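Local coordinates for protein trilobed Protease (Pyrococcus furiosus, PDB 2GOP) that forms the seven-bladed, open-Velcro beta-propeller domain of an archaeal protease that probably hydrolyses peptides, at residues D114-L119 against F157-E162; K274-L279 against L287-G292. One frame throughout, in Å; residues are numbered along the deposited sequence.

Interaction 1 (D114-L119 against F157-E162); sequences DSRKLL and FDTESE
R116 and the turn D158-E160 meet where the start of strand 117-123 lies beside the end of strand 151-158, antiparallel neighbours in a beta-propeller blade. L118 and F157 form a hydrogen-bonded pair, with both amides donating across the gap; K117 and D158 form the next, non-hydrogen-bonded pair. Past it the regular ladder ends, and backbone and side-chain bonds mix. T159 grips the carbonyl O of R116 twice: its N donates almost straight, and its hydroxyl OG1 donates from 3.0 Å onto an in-plane lone pair of R116 O. A chi1 of 63° sets OG1 between the T159 backbone N and carbonyl carbon, on the side facing that oxygen.

The R116 side chain leaves anti to its own N and bends at chi3, which carries NE to D158 OD1, where it donates a bent hydrogen bond (2.9 Å, 135° at the hydrogen) within a salt bridge. Guanidinium and carboxylate are turned nearly perpendicular, 81° apart, and NE reaches OD1 from above the carboxylate plane. E160 N comes to the same oxygen from the opposite face, completing an Asx turn. E160 OE1 lies 3.2 Å from R116 NE but well out of the guanidinium plane, so this second salt bridge rests on charge alone. K117 CG packs over one guanidinium face.

D114 shapes 114-119: OD1 accepts from R116 N, an Asx turn, and from K117 N, both on one face of its plane. K117 NZ also forms a salt bridge with D181, and lies 2.8 Å from D114 OD2, which it meets on the syn side.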
loop_
_atom_site.group_PDB
_atom_site.type_symbol
_atom_site.label_atom_id
_atom_site.label_comp_id
_atom_site.label_asym_id
_atom_site.label_seq_id
_atom_site.Cartn_x
_atom_site.Cartn_y
_atom_site.Cartn_z
ATOM N N ASP A 114 -28.939 12.229 3.135
ATOM C CA ASP A 114 -29.839 13.385 3.266
ATOM C C ASP A 114 -29.414 14.650 2.499
ATOM O O ASP A 114 -30.089 15.681 2.600
ATOM C CB ASP A 114 -30.090 13.714 4.749
ATOM C CG ASP A 114 -28.856 14.232 5.480
ATOM O OD1 ASP A 114 -27.832 14.550 4.846
ATOM O OD2 ASP A 114 -28.921 14.327 6.725
ATOM N N SER A 115 -28.297 14.591 1.766
ATOM C CA SER A 115 -27.788 15.741 0.989
ATOM C C SER A 115 -27.602 16.991 1.849
ATOM O O SER A 115 -27.651 18.107 1.343
ATOM C CB SER A 115 -28.729 16.088 -0.183
ATOM O OG SER A 115 -28.973 14.975 -0.999
ATOM N N ARG A 116 -27.414 16.801 3.148
ATOM C CA ARG A 116 -27.248 17.917 4.077
ATOM C C ARG A 116 -25.976 17.739 4.904
ATOM O O ARG A 116 -25.181 18.679 5.024
ATOM C CB ARG A 116 -28.493 18.038 4.960
ATOM C CG ARG A 116 -28.367 18.959 6.134
ATOM C CD ARG A 116 -29.544 18.788 7.098
ATOM N NE ARG A 116 -29.054 18.741 8.475
ATOM C CZ ARG A 116 -29.172 17.704 9.309
ATOM N NH1 ARG A 116 -29.832 16.595 8.968
ATOM N NH2 ARG A 116 -28.653 17.798 10.534
ATOM N N LYS A 117 -25.766 16.544 5.458
ATOM C CA LYS A 117 -24.540 16.270 6.212
ATOM C C LYS A 117 -23.395 15.766 5.326
ATOM O O LYS A 117 -23.600 14.990 4.380
ATOM C CB LYS A 117 -24.799 15.276 7.336
ATOM C CG LYS A 117 -25.861 15.749 8.334
ATOM C CD LYS A 117 -25.886 14.894 9.600
ATOM C CE LYS A 117 -26.339 13.446 9.356
ATOM N NZ LYS A 117 -27.789 13.297 9.019
ATOM N N LEU A 118 -22.185 16.182 5.686
ATOM C CA LEU A 118 -20.987 15.886 4.929
ATOM C C LEU A 118 -19.908 15.320 5.874
ATOM O O LEU A 118 -19.575 15.940 6.896
ATOM C CB LEU A 118 -20.534 17.178 4.256
ATOM C CG LEU A 118 -19.459 17.184 3.173
ATOM C CD1 LEU A 118 -19.789 16.228 2.024
ATOM C CD2 LEU A 118 -19.280 18.623 2.680
ATOM N N LEU A 119 -19.408 14.123 5.558
ATOM C CA LEU A 119 -18.332 13.488 6.327
ATOM C C LEU A 119 -16.991 13.795 5.676
ATOM O O LEU A 119 -16.760 13.440 4.518
ATOM C CB LEU A 119 -18.505 11.972 6.401
ATOM C CG LEU A 119 -17.379 11.212 7.145
ATOM C CD1 LEU A 119 -17.334 11.630 8.623
ATOM C CD2 LEU A 119 -17.523 9.695 6.993
ATOM N N PHE A 157 -19.930 17.925 8.892
ATOM C CA PHE A 157 -20.359 19.273 8.605
ATOM C C PHE A 157 -21.816 19.254 8.148
ATOM O O PHE A 157 -22.229 18.389 7.374
ATOM C CB PHE A 157 -19.481 19.902 7.521
ATOM C CG PHE A 157 -19.694 21.375 7.372
ATOM C CD1 PHE A 157 -18.971 22.274 8.148
ATOM C CD2 PHE A 157 -20.642 21.870 6.486
ATOM C CE1 PHE A 157 -19.180 23.632 8.025
ATOM C CE2 PHE A 157 -20.857 23.237 6.370
ATOM C CZ PHE A 157 -20.126 24.109 7.135
ATOM N N ASP A 158 -22.578 20.227 8.633
ATOM C CA ASP A 158 -23.996 20.346 8.345
ATOM C C ASP A 158 -24.204 21.557 7.456
ATOM O O ASP A 158 -23.914 22.679 7.858
ATOM C CB ASP A 158 -24.753 20.514 9.666
ATOM C CG ASP A 158 -26.247 20.734 9.479
ATOM O OD1 ASP A 158 -26.762 20.567 8.356
ATOM O OD2 ASP A 158 -26.907 21.091 10.478
ATOM N N THR A 159 -24.712 21.338 6.248
ATOM C CA THR A 159 -24.949 22.446 5.310
ATOM C C THR A 159 -26.152 23.322 5.700
ATOM O O THR A 159 -26.256 24.462 5.259
ATOM C CB THR A 159 -25.148 21.934 3.863
ATOM O OG1 THR A 159 -26.323 21.119 3.794
ATOM C CG2 THR A 159 -23.943 21.148 3.411
ATOM N N GLU A 160 -27.051 22.783 6.519
ATOM C CA GLU A 160 -28.188 23.536 7.038
ATOM C C GLU A 160 -27.697 24.515 8.111
ATOM O O GLU A 160 -27.800 25.734 7.954
ATOM C CB GLU A 160 -29.235 22.568 7.607
ATOM C CG GLU A 160 -30.669 23.082 7.625
ATOM C CD GLU A 160 -31.680 21.965 7.880
ATOM O OE1 GLU A 160 -31.353 21.004 8.618
ATOM O OE2 GLU A 160 -32.804 22.050 7.341
ATOM N N SER A 161 -27.136 23.969 9.186
ATOM C CA SER A 161 -26.572 24.757 10.285
ATOM C C SER A 161 -25.352 25.559 9.852
ATOM O O SER A 161 -25.031 26.575 10.464
ATOM C CB SER A 161 -26.171 23.836 11.438
ATOM O OG SER A 161 -25.566 24.558 12.495
ATOM N N GLU A 162 -24.659 25.078 8.821
ATOM C CA GLU A 162 -23.519 25.783 8.242
ATOM C C GLU A 162 -22.322 25.754 9.195
ATOM O O GLU A 162 -21.564 26.717 9.278
ATOM C CB GLU A 162 -23.915 27.228 7.890
ATOM C CG GLU A 162 -23.190 27.818 6.698
ATOM C CD GLU A 162 -23.802 27.403 5.365
ATOM O OE1 GLU A 162 -23.757 26.196 5.032
ATOM O OE2 GLU A 162 -24.310 28.297 4.645
#

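Interaction 2 (K274-L279 against L287-G292); sequences KVYFTL and LYIWDG
Y276 and I289 face each other across a beta hairpin of the propeller, in a non-hydrogen-bonded pair; V275-W290 and F277-Y288 are the hydrogen-bonded pairs beside it. Each of these two exchanges two backbone bonds, the shortest from W290 N to V275 O at 2.7 Å.

Of the CH-pi contacts, one places I289 CG1 over a face of the Y276 ring, 4.0 Å from its centroid, while CD1 reaches on along the rim to CE2, CZ and OH. On the other side of the sheet, Y288 CB sits 3.9 Å from the F277 centroid, 25° off the ring normal. The F277 and Y288 rings are near parallel but slid apart, with little overlap.

Apolar packing adds W290 CB at the F277 ring edge, 3.8 Å from CE1, and L279 CB against Y288 CE1. Replacing Y276 by a serine would probably leave I289 CG1 and CD1 without the ring they lie along, opening a gap on that face.

The hairpin is the middle of its blade, between strands 264-271 and 294-296. Y276 and T278 pack on strand 303-309, whereas V275, F277 and W290 touch strand 245-249.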
loop_
_atom_site.group_PDB
_atom_site.type_symbol
_atom_site.label_atom_id
_atom_site.label_comp_id
_atom_site.label_asym_id
_atom_site.label_seq_id
_atom_site.Cartn_x
_atom_site.Cartn_y
_atom_site.Cartn_z
ATOM N N LYS A 274 -26.444 -4.581 -4.624
ATOM C CA LYS A 274 -25.622 -5.085 -5.703
ATOM C C LYS A 274 -24.245 -4.460 -5.577
ATOM O O LYS A 274 -24.114 -3.292 -5.237
ATOM C CB LYS A 274 -26.238 -4.766 -7.063
ATOM C CG LYS A 274 -27.575 -5.462 -7.317
ATOM C CD LYS A 274 -28.219 -4.979 -8.607
ATOM C CE LYS A 274 -29.645 -5.510 -8.782
ATOM N NZ LYS A 274 -30.172 -5.275 -10.175
ATOM N N VAL A 275 -23.218 -5.248 -5.869
ATOM C CA VAL A 275 -21.860 -4.812 -5.680
ATOM C C VAL A 275 -21.222 -4.627 -7.041
ATOM O O VAL A 275 -21.261 -5.517 -7.885
ATOM C CB VAL A 275 -21.058 -5.812 -4.808
ATOM C CG1 VAL A 275 -19.582 -5.406 -4.731
ATOM C CG2 VAL A 275 -21.659 -5.884 -3.406
ATOM N N TYR A 276 -20.647 -3.444 -7.230
ATOM C CA TYR A 276 -20.001 -3.053 -8.456
ATOM C C TYR A 276 -18.517 -2.992 -8.145
ATOM O O TYR A 276 -18.116 -2.376 -7.154
ATOM C CB TYR A 276 -20.518 -1.674 -8.886
ATOM C CG TYR A 276 -22.014 -1.630 -9.182
ATOM C CD1 TYR A 276 -22.944 -1.586 -8.163
ATOM C CD2 TYR A 276 -22.482 -1.613 -10.490
ATOM C CE1 TYR A 276 -24.300 -1.542 -8.433
ATOM C CE2 TYR A 276 -23.839 -1.569 -10.771
ATOM C CZ TYR A 276 -24.745 -1.527 -9.741
ATOM O OH TYR A 276 -26.095 -1.489 -10.013
ATOM N N PHE A 277 -17.703 -3.626 -8.980
ATOM C CA PHE A 277 -16.292 -3.755 -8.675
ATOM C C PHE A 277 -15.442 -4.009 -9.903
ATOM O O PHE A 277 -15.916 -4.502 -10.920
ATOM C CB PHE A 277 -16.081 -4.892 -7.668
ATOM C CG PHE A 277 -16.454 -6.233 -8.204
ATOM C CD1 PHE A 277 -17.780 -6.656 -8.197
ATOM C CD2 PHE A 277 -15.490 -7.074 -8.739
ATOM C CE1 PHE A 277 -18.127 -7.888 -8.706
ATOM C CE2 PHE A 277 -15.848 -8.312 -9.258
ATOM C CZ PHE A 277 -17.171 -8.709 -9.239
ATOM N N THR A 278 -14.166 -3.666 -9.762
ATOM C CA THR A 278 -13.184 -3.893 -10.810
ATOM C C THR A 278 -12.285 -5.055 -10.429
ATOM O O THR A 278 -11.959 -5.259 -9.255
ATOM C CB THR A 278 -12.318 -2.646 -11.096
ATOM O OG1 THR A 278 -11.644 -2.237 -9.903
ATOM C CG2 THR A 278 -13.179 -1.490 -11.620
ATOM N N LEU A 279 -11.916 -5.837 -11.444
ATOM C CA LEU A 279 -10.983 -6.955 -11.311
ATOM C C LEU A 279 -9.787 -6.719 -12.219
ATOM O O LEU A 279 -9.948 -6.200 -13.323
ATOM C CB LEU A 279 -11.656 -8.267 -11.718
ATOM C CG LEU A 279 -11.874 -9.369 -10.685
ATOM C CD1 LEU A 279 -12.313 -8.868 -9.326
ATOM C CD2 LEU A 279 -12.882 -10.355 -11.270
ATOM N N LEU A 287 -14.751 -3.983 -15.273
ATOM C CA LEU A 287 -15.812 -3.620 -14.330
ATOM C C LEU A 287 -16.913 -4.665 -14.384
ATOM O O LEU A 287 -17.404 -5.002 -15.480
ATOM C CB LEU A 287 -16.418 -2.266 -14.716
ATOM C CG LEU A 287 -16.913 -1.223 -13.700
ATOM C CD1 LEU A 287 -18.036 -0.398 -14.350
ATOM C CD2 LEU A 287 -17.351 -1.754 -12.339
ATOM N N TYR A 288 -17.325 -5.139 -13.206
ATOM C CA TYR A 288 -18.371 -6.150 -13.073
ATOM C C TYR A 288 -19.454 -5.721 -12.106
ATOM O O TYR A 288 -19.286 -4.778 -11.340
ATOM C CB TYR A 288 -17.778 -7.457 -12.525
ATOM C CG TYR A 288 -16.839 -8.150 -13.467
ATOM C CD1 TYR A 288 -15.469 -7.875 -13.446
ATOM C CD2 TYR A 288 -17.317 -9.069 -14.397
ATOM C CE1 TYR A 288 -14.604 -8.509 -14.329
ATOM C CE2 TYR A 288 -16.452 -9.704 -15.293
ATOM C CZ TYR A 288 -15.106 -9.428 -15.244
ATOM O OH TYR A 288 -14.259 -10.053 -16.136
ATOM N N ILE A 289 -20.566 -6.452 -12.136
ATOM C CA ILE A 289 -21.599 -6.311 -11.128
ATOM C C ILE A 289 -21.869 -7.682 -10.548
ATOM O O ILE A 289 -21.891 -8.698 -11.273
ATOM C CB ILE A 289 -22.900 -5.676 -11.698
ATOM C CG1 ILE A 289 -23.890 -5.354 -10.569
ATOM C CG2 ILE A 289 -23.542 -6.583 -12.754
ATOM C CD1 ILE A 289 -25.235 -4.876 -11.060
ATOM N N TRP A 290 -22.056 -7.711 -9.232
ATOM C CA TRP A 290 -22.466 -8.916 -8.534
ATOM C C TRP A 290 -23.855 -8.717 -7.949
ATOM O O TRP A 290 -24.144 -7.688 -7.318
ATOM C CB TRP A 290 -21.473 -9.263 -7.428
ATOM C CG TRP A 290 -21.853 -10.481 -6.666
ATOM C CD1 TRP A 290 -21.489 -11.758 -6.943
ATOM C CD2 TRP A 290 -22.681 -10.541 -5.499
ATOM N NE1 TRP A 290 -22.028 -12.611 -6.023
ATOM C CE2 TRP A 290 -22.763 -11.892 -5.121
ATOM C CE3 TRP A 290 -23.346 -9.579 -4.727
ATOM C CZ2 TRP A 290 -23.505 -12.316 -4.026
ATOM C CZ3 TRP A 290 -24.079 -10.001 -3.629
ATOM C CH2 TRP A 290 -24.152 -11.362 -3.290
ATOM N N ASP A 291 -24.716 -9.703 -8.179
ATOM C CA ASP A 291 -26.076 -9.681 -7.652
ATOM C C ASP A 291 -26.525 -11.077 -7.203
ATOM O O ASP A 291 -27.709 -11.369 -7.156
ATOM C CB ASP A 291 -27.032 -9.088 -8.701
ATOM C CG ASP A 291 -27.275 -10.024 -9.888
ATOM O OD1 ASP A 291 -26.523 -11.017 -10.061
ATOM O OD2 ASP A 291 -28.224 -9.753 -10.655
ATOM N N GLY A 292 -25.562 -11.919 -6.847
ATOM C CA GLY A 292 -25.784 -13.342 -6.653
ATOM C C GLY A 292 -25.002 -14.120 -7.690
ATOM O O GLY A 292 -24.672 -15.285 -7.475
#

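How the interactions relate
Interactions 1 and 2 belong to different blades of one propeller, with centres 30 Å apart and nearest atoms about 18 Å apart, so they do not touch. They come in series along the chain. Each joins the second and third strands of a four-stranded antiparallel sheet: interaction 1 in the third blade, strands 105-111 to 163-171, interaction 2 in the sixth, strands 264-271 to 294-296. The partners of interaction 1 are 38 residues apart at their closest ends; those of interaction 2 are 8 apart in a tight hairpin. The same second-to-third strand pairing is found in all seven sheets. Each sheet, first and last included, takes its four strands from one continuous run of chain: the open Velcro arrangement.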